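Local structure of nucleoporin NUP82 (Chaetomium thermophilum, 5CWW) at residues 328-333 with 446-451; 335-340 with 358-363; 270-275 with 285-290; 230-235 with 452-457. The protein probably acts as a structural component of the nuclear pore complex and a docking partner for transport factors, this chain being its N-terminal beta-propeller part. All coordinates share one frame; numbering follows the deposited sequence.

Contact 1: 328-333 with 446-451; sequences QQQLEW and VEAQWL
Gln329, Gln330 and Trp333 lie on helix 321-338, part of an insertion between two strands of a propeller blade, and grip Glu447 to Leu451 in the loop between strands 437-441 and 469-476 of the next blade. Extended Gln330 brings its NE2 3.0 Å from Ala448 O, in the carbonyl plane and on a lone pair, with an almost straight N-H...O angle of 176°. Gln330 NE2 gives its other hydrogen to Glu447 OE1 at 3.1 Å, from above the carboxylate plane. Leucine in place of Gln330 would probably leave Ala448 O and the Glu447 carboxylate without this shared donor. The Gln329 amide clasps the loop backbone: NE2 donates to Leu451 O (3.0 Å), while OE1 accepts weakly from Trp450 N (3.3 Å). Between Gln329 and Trp333, the Trp450 ring reaches the helix, its CE3 3.7 Å from Gln329 CB and its CZ2 3.5 Å from Trp333 CD1. Amides thus satisfy polar backbone atoms of an irregular segment in a buried contact, and two indoles fill the apolar remainder.

Contact 2: 335-340 with 358-363; sequences SEIDNQ and TRPSRP
Glu336 and Pro360 run past one another in opposite senses, the Glu336 CB lying 3.5 Å from Pro360 CB. Beyond that point the glutamate bends sharply (chi2 -93°), which turns its carboxylate along the 358-363 backbone and divides its oxygens between two neighbours. OE1 of Glu336 accepts a weak hydrogen bond from Ser361 N at 3.3 Å. OE2 of Glu336 sits over one face of the Arg362 guanidinium, 3.5 Å from Arg362 NE, with the two flat groups turned 36° apart; because the oxygen is well out of the guanidinium plane, this salt bridge rests on charge alone, with no N-H aimed at the oxygen. Ile337 approaches Pro360 from beside Glu336, its CG1 3.9 Å from Pro360 CG.

Gln340 is built differently. With CG opposite the backbone N (chi1 -176°) and the rest of the chain extended, its amide spans from the end of the helix to Thr358, where Gln340 OE1 accepts a hydrogen bond from Thr358 N at 2.7 Å. Gln340 NE2 turns back to Glu336 O at 3.1 Å, a bond that helps to fix the amide's rotation and ties it to the last turn of the helix. Around this contact, Trp333 of helix 321-338 packs on Pro360, Tyr357 of strand 354-358 touches both Ile337 and Gln340, and Trp292 of strand 291-292 donates through NE1 to Thr358 O.

Contact 3: 270-275 with 285-290; sequences MTLWLA and CPLLPQ
Cys285 lies against Thr271, its CB 3.5 Å from Thr271 OG1, a hydroxyl whose hydrogen-bond partner is Trp267 O. The peptide bond from Cys285 to Pro286 is cis, and the chain changes course here. Pro286 has no N-H to offer, but its CA comes within 3.4 Å of Met270 O in a CA-H...O contact, and its ring CB touches Met270 SD at 3.8 Å, the two side chains meeting at a slant. One residue on, Leu287 N supplies the real donor to Met270 O: 2.7 Å, in the carbonyl plane, with an N-H...O angle of 169°. The Leu287 side chain lies alongside Leu272, both pointing the same way. Each leucine has CG opposite its backbone N (chi1 -178° and -179°), an orientation that brings Leu272 CD2 and Leu287 CD2 to 3.7 Å. Leu288 comes last, its CD2 3.9 Å from Met270 CG and its CD1 close to the sulfur; Pro286 and Leu288 touch the extended methionine chain on adjoining sides. Trp333 of helix 321-338 also packs on Met270, Pro286 and Leu288.

The backbone pairing of Leu272 with Leu284 and Leu274 with Tyr282, continued in step, would set Met270 opposite Pro286; Pro286 lacks an N-H, which probably explains why the bond falls one place on, at Leu287. This is the open end of an antiparallel beta-hairpin, strands 272-276 and 281-284, within a four-stranded blade of a beta-propeller.

Contact 4: 230-235 with 452-457; sequences LDQDFG and PPRSKN
Leu230 meets Pro452 first through its backbone, Leu230 N donating to Pro452 O at 3.0 Å. The Leu230 side chain adopts a chi1 of 55°, with CG between the backbone N and the carbonyl carbon, and this rotation lays CG 3.7 Å from the same Pro452 O while CD2 lies 4.1 Å from Pro453 N. Replacing Leu230 with alanine would probably open a gap beside the Pro452-Pro453 peptide and deprive Pro363, which also packs on the leucine, of an apolar neighbour.

The next side chain repeats this chi1, and Asp231 thereby presents its carboxylate to Arg454. That arginine is the second residue of a type I beta turn from Pro453 to Lys456, closed by Lys456 N to Pro453 O. Its chain is extended from CG to NE and then twists at chi4 (-84°), leaving the guanidinium nearly parallel to the carboxylate, 16° apart. Arg454 NE lies 2.6 Å from Asp231 OD1 in a salt bridge whose hydrogen bond is weak, since the N-H points well off the oxygen. The aliphatic part is also close, Arg454 CD being 3.3 Å from Asp231 OD2.

Gln232 crosses the arginine at about a right angle, its CG 3.4 Å from Arg454 NH2. The Gln232 amide oxygen serves its own loop, accepting from Thr228 N and Tyr229 N, and the residue also packs on an apolar side chain of another protein's chain. Downstream, Asp233 OD1 accepts from Gly235 N in an Asx turn.

Contact 3 lies deepest, about 11 Å from the chain's centre, while contact 4 is at the surface, about 29 Å out; their centres are about 19 Å apart. Contacts 1 and 2 bridge them, their centres about 12 Å from each other and both drawing on helix 321-338. Along the chain, contact 3 closes before contacts 1 and 2 begin, contact 2 falls within the span between the segments of contact 1, and contact 4 encloses all three. Contacts 1 and 4 share the loop after strand 437-441, so the connection between two blades, the helical insertion of one blade and a loop of the next are joined; contacts 1, 2 and 4 lie on the same side of the chain's centre.

Contact 1: 328-333 with 446-451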
loop_
_atom_site.group_PDB
_atom_site.type_symbol
_atom_site.label_atom_id
_atom_site.label_comp_id
_atom_site.label_asym_id
_atom_site.label_seq_id
_atom_site.Cartn_x
_atom_site.Cartn_y
_atom_site.Cartn_z
ATOM N N GLN B 328 -27.404 -1.033 -3.369
ATOM C CA GLN B 328 -27.926 0.328 -3.467
ATOM C C GLN B 328 -26.817 1.362 -3.659
ATOM O O GLN B 328 -26.907 2.221 -4.537
ATOM C CB GLN B 328 -28.739 0.674 -2.218
ATOM C CG GLN B 328 -30.216 0.353 -2.340
ATOM C CD GLN B 328 -30.916 1.231 -3.359
ATOM O OE1 GLN B 328 -30.344 2.202 -3.855
ATOM N NE2 GLN B 328 -32.159 0.891 -3.679
ATOM N N GLN B 329 -25.780 1.277 -2.834
ATOM C CA GLN B 329 -24.683 2.233 -2.885
ATOM C C GLN B 329 -23.964 2.181 -4.231
ATOM O O GLN B 329 -23.611 3.216 -4.793
ATOM C CB GLN B 329 -23.697 1.974 -1.745
ATOM C CG GLN B 329 -24.204 2.433 -0.384
ATOM C CD GLN B 329 -23.228 2.135 0.739
ATOM O OE1 GLN B 329 -22.390 1.238 0.629
ATOM N NE2 GLN B 329 -23.324 2.895 1.821
ATOM N N GLN B 330 -23.758 0.973 -4.745
ATOM C CA GLN B 330 -23.105 0.796 -6.037
ATOM C C GLN B 330 -23.958 1.351 -7.171
ATOM O O GLN B 330 -23.438 1.921 -8.127
ATOM C CB GLN B 330 -22.812 -0.682 -6.293
ATOM C CG GLN B 330 -21.661 -1.240 -5.476
ATOM C CD GLN B 330 -21.282 -2.648 -5.899
ATOM O OE1 GLN B 330 -21.862 -3.203 -6.833
ATOM N NE2 GLN B 330 -20.305 -3.231 -5.217
ATOM N N LEU B 331 -25.270 1.173 -7.064
ATOM C CA LEU B 331 -26.189 1.689 -8.069
ATOM C C LEU B 331 -26.213 3.215 -8.040
ATOM O O LEU B 331 -26.319 3.866 -9.080
ATOM C CB LEU B 331 -27.594 1.130 -7.844
ATOM C CG LEU B 331 -28.685 1.640 -8.788
ATOM C CD1 LEU B 331 -28.294 1.423 -10.241
ATOM C CD2 LEU B 331 -30.007 0.955 -8.481
ATOM N N GLU B 332 -26.110 3.778 -6.842
ATOM C CA GLU B 332 -26.070 5.224 -6.674
ATOM C C GLU B 332 -24.787 5.789 -7.278
ATOM O O GLU B 332 -24.803 6.809 -7.967
ATOM C CB GLU B 332 -26.177 5.584 -5.193
ATOM C CG GLU B 332 -26.328 7.068 -4.918
ATOM C CD GLU B 332 -26.597 7.363 -3.455
ATOM O OE1 GLU B 332 -26.685 6.403 -2.659
ATOM O OE2 GLU B 332 -26.721 8.555 -3.101
ATOM N N TRP B 333 -23.678 5.103 -7.022
ATOM C CA TRP B 333 -22.386 5.460 -7.595
ATOM C C TRP B 333 -22.447 5.475 -9.123
ATOM O O TRP B 333 -22.007 6.431 -9.761
ATOM C CB TRP B 333 -21.318 4.478 -7.108
ATOM C CG TRP B 333 -19.926 4.770 -7.571
ATOM C CD1 TRP B 333 -19.035 5.627 -6.995
ATOM C CD2 TRP B 333 -19.251 4.184 -8.691
ATOM N NE1 TRP B 333 -17.850 5.619 -7.691
ATOM C CE2 TRP B 333 -17.957 4.739 -8.737
ATOM C CE3 TRP B 333 -19.616 3.246 -9.660
ATOM C CZ2 TRP B 333 -17.030 4.392 -9.717
ATOM C CZ3 TRP B 333 -18.694 2.901 -10.631
ATOM C CH2 TRP B 333 -17.417 3.474 -10.652
ATOM N N VAL B 446 -13.567 -8.637 -4.096
ATOM C CA VAL B 446 -13.586 -7.298 -3.527
ATOM C C VAL B 446 -14.298 -6.345 -4.478
ATOM O O VAL B 446 -13.985 -6.290 -5.667
ATOM C CB VAL B 446 -12.164 -6.785 -3.239
ATOM C CG1 VAL B 446 -12.192 -5.335 -2.731
ATOM C CG2 VAL B 446 -11.483 -7.686 -2.229
ATOM N N GLU B 447 -15.268 -5.609 -3.945
ATOM C CA GLU B 447 -16.070 -4.691 -4.742
ATOM C C GLU B 447 -16.288 -3.372 -4.010
ATOM O O GLU B 447 -15.915 -3.223 -2.844
ATOM C CB GLU B 447 -17.416 -5.331 -5.088
ATOM C CG GLU B 447 -18.199 -5.815 -3.878
ATOM C CD GLU B 447 -19.495 -6.506 -4.257
ATOM O OE1 GLU B 447 -19.989 -6.277 -5.382
ATOM O OE2 GLU B 447 -20.012 -7.288 -3.432
ATOM N N ALA B 448 -16.901 -2.421 -4.706
ATOM C CA ALA B 448 -17.168 -1.100 -4.155
ATOM C C ALA B 448 -17.998 -1.195 -2.884
ATOM O O ALA B 448 -19.047 -1.840 -2.866
ATOM C CB ALA B 448 -17.877 -0.244 -5.179
ATOM N N GLN B 449 -17.517 -0.558 -1.822
ATOM C CA GLN B 449 -18.266 -0.483 -0.575
ATOM C C GLN B 449 -18.000 0.825 0.163
ATOM O O GLN B 449 -16.881 1.346 0.161
ATOM C CB GLN B 449 -17.923 -1.669 0.333
ATOM C CG GLN B 449 -18.424 -3.006 -0.191
ATOM C CD GLN B 449 -18.392 -4.103 0.855
ATOM O OE1 GLN B 449 -18.564 -3.851 2.049
ATOM N NE2 GLN B 449 -18.173 -5.334 0.408
ATOM N N TRP B 450 -19.057 1.349 0.773
ATOM C CA TRP B 450 -18.983 2.538 1.612
ATOM C C TRP B 450 -19.603 2.236 2.965
ATOM O O TRP B 450 -20.405 1.311 3.094
ATOM C CB TRP B 450 -19.716 3.716 0.967
ATOM C CG TRP B 450 -19.140 4.183 -0.334
ATOM C CD1 TRP B 450 -18.316 5.250 -0.524
ATOM C CD2 TRP B 450 -19.357 3.608 -1.629
ATOM N NE1 TRP B 450 -18.002 5.376 -1.855
ATOM C CE2 TRP B 450 -18.629 4.380 -2.555
ATOM C CE3 TRP B 450 -20.093 2.516 -2.094
ATOM C CZ2 TRP B 450 -18.614 4.095 -3.919
ATOM C CZ3 TRP B 450 -20.079 2.234 -3.451
ATOM C CH2 TRP B 450 -19.344 3.022 -4.347
ATOM N N LEU B 451 -19.242 3.018 3.976
ATOM C CA LEU B 451 -19.918 2.931 5.261
ATOM C C LEU B 451 -21.370 3.368 5.094
ATOM O O LEU B 451 -21.701 4.050 4.129
ATOM C CB LEU B 451 -19.214 3.795 6.303
ATOM C CG LEU B 451 -17.843 3.294 6.758
ATOM C CD1 LEU B 451 -17.096 4.397 7.495
ATOM C CD2 LEU B 451 -17.992 2.063 7.642
#

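Contact 2: 335-340 with 358-363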
loop_
_atom_site.group_PDB
_atom_site.type_symbol
_atom_site.label_atom_id
_atom_site.label_comp_id
_atom_site.label_asym_id
_atom_site.label_seq_id
_atom_site.Cartn_x
_atom_site.Cartn_y
_atom_site.Cartn_z
ATOM N N SER B 335 -25.065 5.710 -11.072
ATOM C CA SER B 335 -26.032 6.667 -11.606
ATOM C C SER B 335 -25.377 8.025 -11.851
ATOM O O SER B 335 -25.812 8.788 -12.714
ATOM C CB SER B 335 -27.222 6.822 -10.656
ATOM O OG SER B 335 -26.862 7.558 -9.500
ATOM N N GLU B 336 -24.329 8.318 -11.089
ATOM C CA GLU B 336 -23.563 9.543 -11.279
ATOM C C GLU B 336 -22.776 9.493 -12.587
ATOM O O GLU B 336 -22.407 10.529 -13.136
ATOM C CB GLU B 336 -22.607 9.762 -10.106
ATOM C CG GLU B 336 -23.289 9.897 -8.750
ATOM C CD GLU B 336 -23.587 11.336 -8.381
ATOM O OE1 GLU B 336 -22.649 12.161 -8.393
ATOM O OE2 GLU B 336 -24.759 11.642 -8.075
ATOM N N ILE B 337 -22.524 8.283 -13.077
ATOM C CA ILE B 337 -21.751 8.094 -14.301
ATOM C C ILE B 337 -22.653 8.030 -15.535
ATOM O O ILE B 337 -22.292 8.539 -16.597
ATOM C CB ILE B 337 -20.890 6.814 -14.221
ATOM C CG1 ILE B 337 -19.943 6.896 -13.018
ATOM C CG2 ILE B 337 -20.088 6.620 -15.506
ATOM C CD1 ILE B 337 -19.158 5.626 -12.743
ATOM N N ASP B 338 -23.820 7.409 -15.397
ATOM C CA ASP B 338 -24.769 7.317 -16.506
ATOM C C ASP B 338 -25.266 8.698 -16.923
ATOM O O ASP B 338 -25.377 8.995 -18.113
ATOM C CB ASP B 338 -25.959 6.432 -16.125
ATOM C CG ASP B 338 -25.570 4.977 -15.941
ATOM O OD1 ASP B 338 -24.646 4.509 -16.640
ATOM O OD2 ASP B 338 -26.193 4.297 -15.097
ATOM N N ASN B 339 -25.556 9.539 -15.934
ATOM C CA ASN B 339 -26.040 10.895 -16.174
ATOM C C ASN B 339 -24.885 11.877 -16.318
ATOM O O ASN B 339 -24.957 13.011 -15.847
ATOM C CB ASN B 339 -26.965 11.341 -15.040
ATOM C CG ASN B 339 -28.168 10.434 -14.880
ATOM O OD1 ASN B 339 -28.721 9.937 -15.862
ATOM N ND2 ASN B 339 -28.581 10.213 -13.637
ATOM N N GLN B 340 -23.819 11.424 -16.969
ATOM C CA GLN B 340 -22.609 12.220 -17.127
ATOM C C GLN B 340 -22.062 12.097 -18.544
ATOM O O GLN B 340 -21.888 10.993 -19.061
ATOM C CB GLN B 340 -21.556 11.783 -16.106
ATOM C CG GLN B 340 -20.281 12.609 -16.124
ATOM C CD GLN B 340 -19.223 12.083 -15.170
ATOM O OE1 GLN B 340 -18.030 12.153 -15.460
ATOM N NE2 GLN B 340 -19.652 11.566 -14.023
ATOM N N THR B 358 -15.707 12.467 -14.199
ATOM C CA THR B 358 -15.444 12.965 -12.857
ATOM C C THR B 358 -15.860 11.905 -11.849
ATOM O O THR B 358 -16.701 11.055 -12.143
ATOM C CB THR B 358 -16.199 14.274 -12.563
ATOM O OG1 THR B 358 -17.588 13.993 -12.350
ATOM C CG2 THR B 358 -16.045 15.256 -13.716
ATOM N N ARG B 359 -15.256 11.943 -10.668
ATOM C CA ARG B 359 -15.590 10.984 -9.626
ATOM C C ARG B 359 -17.015 11.223 -9.142
ATOM O O ARG B 359 -17.393 12.365 -8.887
ATOM C CB ARG B 359 -14.624 11.095 -8.448
ATOM C CG ARG B 359 -14.823 10.025 -7.386
ATOM C CD ARG B 359 -14.475 10.550 -6.007
ATOM N NE ARG B 359 -13.065 10.911 -5.892
ATOM C CZ ARG B 359 -12.597 12.144 -5.716
ATOM N NH1 ARG B 359 -13.416 13.185 -5.634
ATOM N NH2 ARG B 359 -11.290 12.338 -5.625
ATOM N N PRO B 360 -17.817 10.152 -9.030
ATOM C CA PRO B 360 -19.121 10.304 -8.381
ATOM C C PRO B 360 -18.982 10.878 -6.977
ATOM O O PRO B 360 -18.056 10.504 -6.255
ATOM C CB PRO B 360 -19.660 8.873 -8.338
ATOM C CG PRO B 360 -19.024 8.208 -9.510
ATOM C CD PRO B 360 -17.645 8.804 -9.603
ATOM N N SER B 361 -19.888 11.775 -6.602
ATOM C CA SER B 361 -19.869 12.375 -5.274
ATOM C C SER B 361 -20.673 11.532 -4.293
ATOM O O SER B 361 -20.429 11.574 -3.089
ATOM C CB SER B 361 -20.419 13.801 -5.318
ATOM O OG SER B 361 -19.539 14.656 -6.028
ATOM N N ARG B 362 -21.632 10.775 -4.817
ATOM C CA ARG B 362 -22.433 9.867 -3.997
ATOM C C ARG B 362 -21.982 8.427 -4.235
ATOM O O ARG B 362 -21.526 8.101 -5.330
ATOM C CB ARG B 362 -23.918 10.015 -4.321
ATOM C CG ARG B 362 -24.414 11.450 -4.334
ATOM C CD ARG B 362 -25.845 11.533 -4.832
ATOM N NE ARG B 362 -26.245 12.908 -5.118
ATOM C CZ ARG B 362 -27.438 13.259 -5.589
ATOM N NH1 ARG B 362 -28.360 12.336 -5.832
ATOM N NH2 ARG B 362 -27.711 14.536 -5.818
ATOM N N PRO B 363 -22.105 7.555 -3.217
ATOM C CA PRO B 363 -22.604 7.827 -1.864
ATOM C C PRO B 363 -21.637 8.681 -1.048
ATOM O O PRO B 363 -22.055 9.342 -0.098
ATOM C CB PRO B 363 -22.742 6.427 -1.243
ATOM C CG PRO B 363 -22.666 5.468 -2.382
ATOM C CD PRO B 363 -21.811 6.124 -3.408
#

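Contact 3: 270-275 with 285-290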
loop_
_atom_site.group_PDB
_atom_site.type_symbol
_atom_site.label_atom_id
_atom_site.label_comp_id
_atom_site.label_asym_id
_atom_site.label_seq_id
_atom_site.Cartn_x
_atom_site.Cartn_y
_atom_site.Cartn_z
ATOM N N MET B 270 -9.831 0.249 -9.591
ATOM C CA MET B 270 -10.190 1.280 -8.612
ATOM C C MET B 270 -9.934 0.806 -7.188
ATOM O O MET B 270 -10.419 1.415 -6.235
ATOM C CB MET B 270 -11.663 1.668 -8.729
ATOM C CG MET B 270 -12.126 1.982 -10.119
ATOM S SD MET B 270 -13.892 2.317 -10.138
ATOM C CE MET B 270 -14.195 2.241 -11.901
ATOM N N THR B 271 -9.197 -0.288 -7.046
ATOM C CA THR B 271 -8.985 -0.888 -5.736
ATOM C C THR B 271 -7.547 -0.701 -5.286
ATOM O O THR B 271 -6.621 -1.207 -5.918
ATOM C CB THR B 271 -9.326 -2.388 -5.741
ATOM O OG1 THR B 271 -10.656 -2.573 -6.243
ATOM C CG2 THR B 271 -9.232 -2.967 -4.331
ATOM N N LEU B 272 -7.366 0.033 -4.194
ATOM C CA LEU B 272 -6.052 0.167 -3.578
ATOM C C LEU B 272 -5.889 -0.907 -2.513
ATOM O O LEU B 272 -6.719 -1.033 -1.611
ATOM C CB LEU B 272 -5.866 1.556 -2.964
ATOM C CG LEU B 272 -4.503 1.806 -2.310
ATOM C CD1 LEU B 272 -3.388 1.778 -3.350
ATOM C CD2 LEU B 272 -4.502 3.134 -1.552
ATOM N N TRP B 273 -4.824 -1.688 -2.641
ATOM C CA TRP B 273 -4.509 -2.744 -1.691
ATOM C C TRP B 273 -3.366 -2.302 -0.789
ATOM O O TRP B 273 -2.424 -1.661 -1.255
ATOM C CB TRP B 273 -4.130 -4.030 -2.427
ATOM C CG TRP B 273 -5.288 -4.746 -3.047
ATOM C CD1 TRP B 273 -5.799 -4.554 -4.299
ATOM C CD2 TRP B 273 -6.073 -5.783 -2.450
ATOM N NE1 TRP B 273 -6.854 -5.408 -4.518
ATOM C CE2 TRP B 273 -7.043 -6.173 -3.396
ATOM C CE3 TRP B 273 -6.050 -6.421 -1.207
ATOM C CZ2 TRP B 273 -7.983 -7.166 -3.136
ATOM C CZ3 TRP B 273 -6.983 -7.411 -0.952
ATOM C CH2 TRP B 273 -7.934 -7.773 -1.911
ATOM N N LEU B 274 -3.441 -2.658 0.491
ATOM C CA LEU B 274 -2.398 -2.293 1.445
ATOM C C LEU B 274 -1.977 -3.463 2.319
ATOM O O LEU B 274 -2.804 -4.289 2.714
ATOM C CB LEU B 274 -2.867 -1.153 2.344
ATOM C CG LEU B 274 -3.282 0.145 1.653
ATOM C CD1 LEU B 274 -4.795 0.190 1.452
ATOM C CD2 LEU B 274 -2.801 1.341 2.451
ATOM N N ALA B 275 -0.687 -3.499 2.636
ATOM C CA ALA B 275 -0.134 -4.496 3.539
ATOM C C ALA B 275 0.575 -3.812 4.700
ATOM O O ALA B 275 1.451 -2.971 4.499
ATOM C CB ALA B 275 0.820 -5.418 2.797
ATOM N N CYS B 285 -11.967 0.472 -2.012
ATOM C CA CYS B 285 -12.622 0.447 -3.315
ATOM C C CYS B 285 -14.018 1.064 -3.260
ATOM O O CYS B 285 -14.806 0.713 -2.387
ATOM C CB CYS B 285 -12.709 -0.992 -3.823
ATOM S SG CYS B 285 -13.653 -1.188 -5.339
ATOM N N PRO B 286 -14.342 1.968 -4.203
ATOM C CA PRO B 286 -13.551 2.468 -5.333
ATOM C C PRO B 286 -12.769 3.741 -5.013
ATOM O O PRO B 286 -13.372 4.748 -4.641
ATOM C CB PRO B 286 -14.617 2.749 -6.387
ATOM C CG PRO B 286 -15.798 3.189 -5.594
ATOM C CD PRO B 286 -15.710 2.515 -4.238
ATOM N N LEU B 287 -11.449 3.691 -5.164
ATOM C CA LEU B 287 -10.601 4.854 -4.934
ATOM C C LEU B 287 -10.276 5.526 -6.263
ATOM O O LEU B 287 -9.541 4.970 -7.081
ATOM C CB LEU B 287 -9.313 4.453 -4.213
ATOM C CG LEU B 287 -8.359 5.600 -3.867
ATOM C CD1 LEU B 287 -8.988 6.546 -2.851
ATOM C CD2 LEU B 287 -7.036 5.059 -3.350
ATOM N N LEU B 288 -10.828 6.718 -6.470
ATOM C CA LEU B 288 -10.645 7.454 -7.716
ATOM C C LEU B 288 -10.176 8.884 -7.462
ATOM O O LEU B 288 -10.560 9.498 -6.465
ATOM C CB LEU B 288 -11.950 7.477 -8.516
ATOM C CG LEU B 288 -12.378 6.181 -9.208
ATOM C CD1 LEU B 288 -13.796 6.321 -9.737
ATOM C CD2 LEU B 288 -11.427 5.826 -10.339
ATOM N N PRO B 289 -9.345 9.426 -8.365
ATOM C CA PRO B 289 -9.097 10.869 -8.313
ATOM C C PRO B 289 -10.337 11.644 -8.756
ATOM O O PRO B 289 -11.313 11.021 -9.176
ATOM C CB PRO B 289 -7.926 11.068 -9.283
ATOM C CG PRO B 289 -7.927 9.867 -10.154
ATOM C CD PRO B 289 -8.479 8.747 -9.343
ATOM N N GLN B 290 -10.304 12.970 -8.653
ATOM C CA GLN B 290 -11.456 13.797 -9.010
ATOM C C GLN B 290 -11.894 13.552 -10.446
ATOM O O GLN B 290 -13.081 13.630 -10.765
ATOM C CB GLN B 290 -11.134 15.280 -8.819
ATOM C CG GLN B 290 -10.910 15.677 -7.377
ATOM C CD GLN B 290 -10.693 17.167 -7.206
ATOM O OE1 GLN B 290 -11.311 17.800 -6.348
ATOM N NE2 GLN B 290 -9.805 17.735 -8.013
#

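Contact 4: 230-235 with 452-457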
loop_
_atom_site.group_PDB
_atom_site.type_symbol
_atom_site.label_atom_id
_atom_site.label_comp_id
_atom_site.label_asym_id
_atom_site.label_seq_id
_atom_site.Cartn_x
_atom_site.Cartn_y
_atom_site.Cartn_z
ATOM N N LEU B 230 -20.491 7.182 6.527
ATOM C CA LEU B 230 -19.684 7.591 5.376
ATOM C C LEU B 230 -19.357 9.087 5.343
ATOM O O LEU B 230 -18.496 9.513 4.570
ATOM C CB LEU B 230 -20.391 7.203 4.066
ATOM C CG LEU B 230 -21.825 7.693 3.810
ATOM C CD1 LEU B 230 -21.905 9.180 3.482
ATOM C CD2 LEU B 230 -22.439 6.905 2.669
ATOM N N ASP B 231 -20.040 9.879 6.165
ATOM C CA ASP B 231 -19.862 11.330 6.144
ATOM C C ASP B 231 -19.024 11.836 7.318
ATOM O O ASP B 231 -18.867 13.043 7.497
ATOM C CB ASP B 231 -21.222 12.038 6.133
ATOM C CG ASP B 231 -22.119 11.607 7.275
ATOM O OD1 ASP B 231 -21.603 11.135 8.308
ATOM O OD2 ASP B 231 -23.354 11.747 7.140
ATOM N N GLN B 232 -18.490 10.917 8.116
ATOM C CA GLN B 232 -17.592 11.298 9.198
ATOM C C GLN B 232 -16.286 11.823 8.618
ATOM O O GLN B 232 -16.030 11.695 7.420
ATOM C CB GLN B 232 -17.325 10.117 10.133
ATOM C CG GLN B 232 -18.540 9.680 10.939
ATOM C CD GLN B 232 -18.219 8.579 11.932
ATOM O OE1 GLN B 232 -18.827 7.511 11.908
ATOM N NE2 GLN B 232 -17.261 8.839 12.815
ATOM N N ASP B 233 -15.463 12.417 9.473
ATOM C CA ASP B 233 -14.224 13.040 9.034
ATOM C C ASP B 233 -13.116 12.007 8.845
ATOM O O ASP B 233 -12.735 11.315 9.789
ATOM C CB ASP B 233 -13.789 14.107 10.039
ATOM C CG ASP B 233 -12.333 14.483 9.896
ATOM O OD1 ASP B 233 -11.959 15.024 8.832
ATOM O OD2 ASP B 233 -11.564 14.242 10.851
ATOM N N PHE B 234 -12.607 11.912 7.618
ATOM C CA PHE B 234 -11.510 11.003 7.297
ATOM C C PHE B 234 -10.292 11.771 6.808
ATOM O O PHE B 234 -9.293 11.173 6.405
ATOM C CB PHE B 234 -11.940 9.994 6.231
ATOM C CG PHE B 234 -13.273 9.366 6.498
ATOM C CD1 PHE B 234 -13.512 8.697 7.687
ATOM C CD2 PHE B 234 -14.288 9.445 5.563
ATOM C CE1 PHE B 234 -14.739 8.120 7.936
ATOM C CE2 PHE B 234 -15.520 8.869 5.806
ATOM C CZ PHE B 234 -15.746 8.205 6.994
ATOM N N GLY B 235 -10.381 13.097 6.851
ATOM C CA GLY B 235 -9.345 13.957 6.312
ATOM C C GLY B 235 -8.157 14.106 7.241
ATOM O O GLY B 235 -8.084 13.464 8.290
ATOM N N PRO B 452 -22.247 2.970 6.028
ATOM C CA PRO B 452 -23.664 3.341 5.924
ATOM C C PRO B 452 -23.903 4.847 6.023
ATOM O O PRO B 452 -23.070 5.560 6.580
ATOM C CB PRO B 452 -24.307 2.628 7.119
ATOM C CG PRO B 452 -23.358 1.565 7.507
ATOM C CD PRO B 452 -21.997 2.054 7.154
ATOM N N PRO B 453 -25.035 5.328 5.486
ATOM C CA PRO B 453 -25.449 6.710 5.745
ATOM C C PRO B 453 -26.046 6.836 7.142
ATOM O O PRO B 453 -26.452 5.827 7.719
ATOM C CB PRO B 453 -26.498 6.969 4.666
ATOM C CG PRO B 453 -27.095 5.631 4.408
ATOM C CD PRO B 453 -25.974 4.637 4.584
ATOM N N ARG B 454 -26.098 8.050 7.679
ATOM C CA ARG B 454 -26.662 8.268 9.006
ATOM C C ARG B 454 -28.165 7.995 9.021
ATOM O O ARG B 454 -28.766 7.844 10.085
ATOM C CB ARG B 454 -26.378 9.695 9.474
ATOM C CG ARG B 454 -24.899 9.978 9.678
ATOM C CD ARG B 454 -24.654 11.407 10.120
ATOM N NE ARG B 454 -23.227 11.695 10.252
ATOM C CZ ARG B 454 -22.497 11.416 11.328
ATOM N NH1 ARG B 454 -23.045 10.830 12.384
ATOM N NH2 ARG B 454 -21.207 11.722 11.344
ATOM N N SER B 455 -28.762 7.930 7.834
ATOM C CA SER B 455 -30.181 7.628 7.695
ATOM C C SER B 455 -30.507 6.245 8.254
ATOM O O SER B 455 -31.583 6.025 8.808
ATOM C CB SER B 455 -30.599 7.707 6.224
ATOM O OG SER B 455 -30.211 8.941 5.646
ATOM N N LYS B 456 -29.567 5.318 8.100
ATOM C CA LYS B 456 -29.747 3.950 8.570
ATOM C C LYS B 456 -29.838 3.891 10.091
ATOM O O LYS B 456 -29.036 4.506 10.795
ATOM C CB LYS B 456 -28.593 3.066 8.085
ATOM C CG LYS B 456 -28.565 1.667 8.693
ATOM C CD LYS B 456 -27.376 0.870 8.184
ATOM C CE LYS B 456 -27.241 -0.457 8.912
ATOM N NZ LYS B 456 -26.033 -1.209 8.474
ATOM N N ASN B 457 -30.819 3.141 10.586
ATOM C CA ASN B 457 -30.973 2.911 12.017
ATOM C C ASN B 457 -30.405 1.552 12.405
ATOM O O ASN B 457 -30.753 0.532 11.809
ATOM C CB ASN B 457 -32.446 2.998 12.419
ATOM C CG ASN B 457 -33.018 4.391 12.235
ATOM O OD1 ASN B 457 -32.545 5.164 11.402
ATOM N ND2 ASN B 457 -34.043 4.717 13.014
#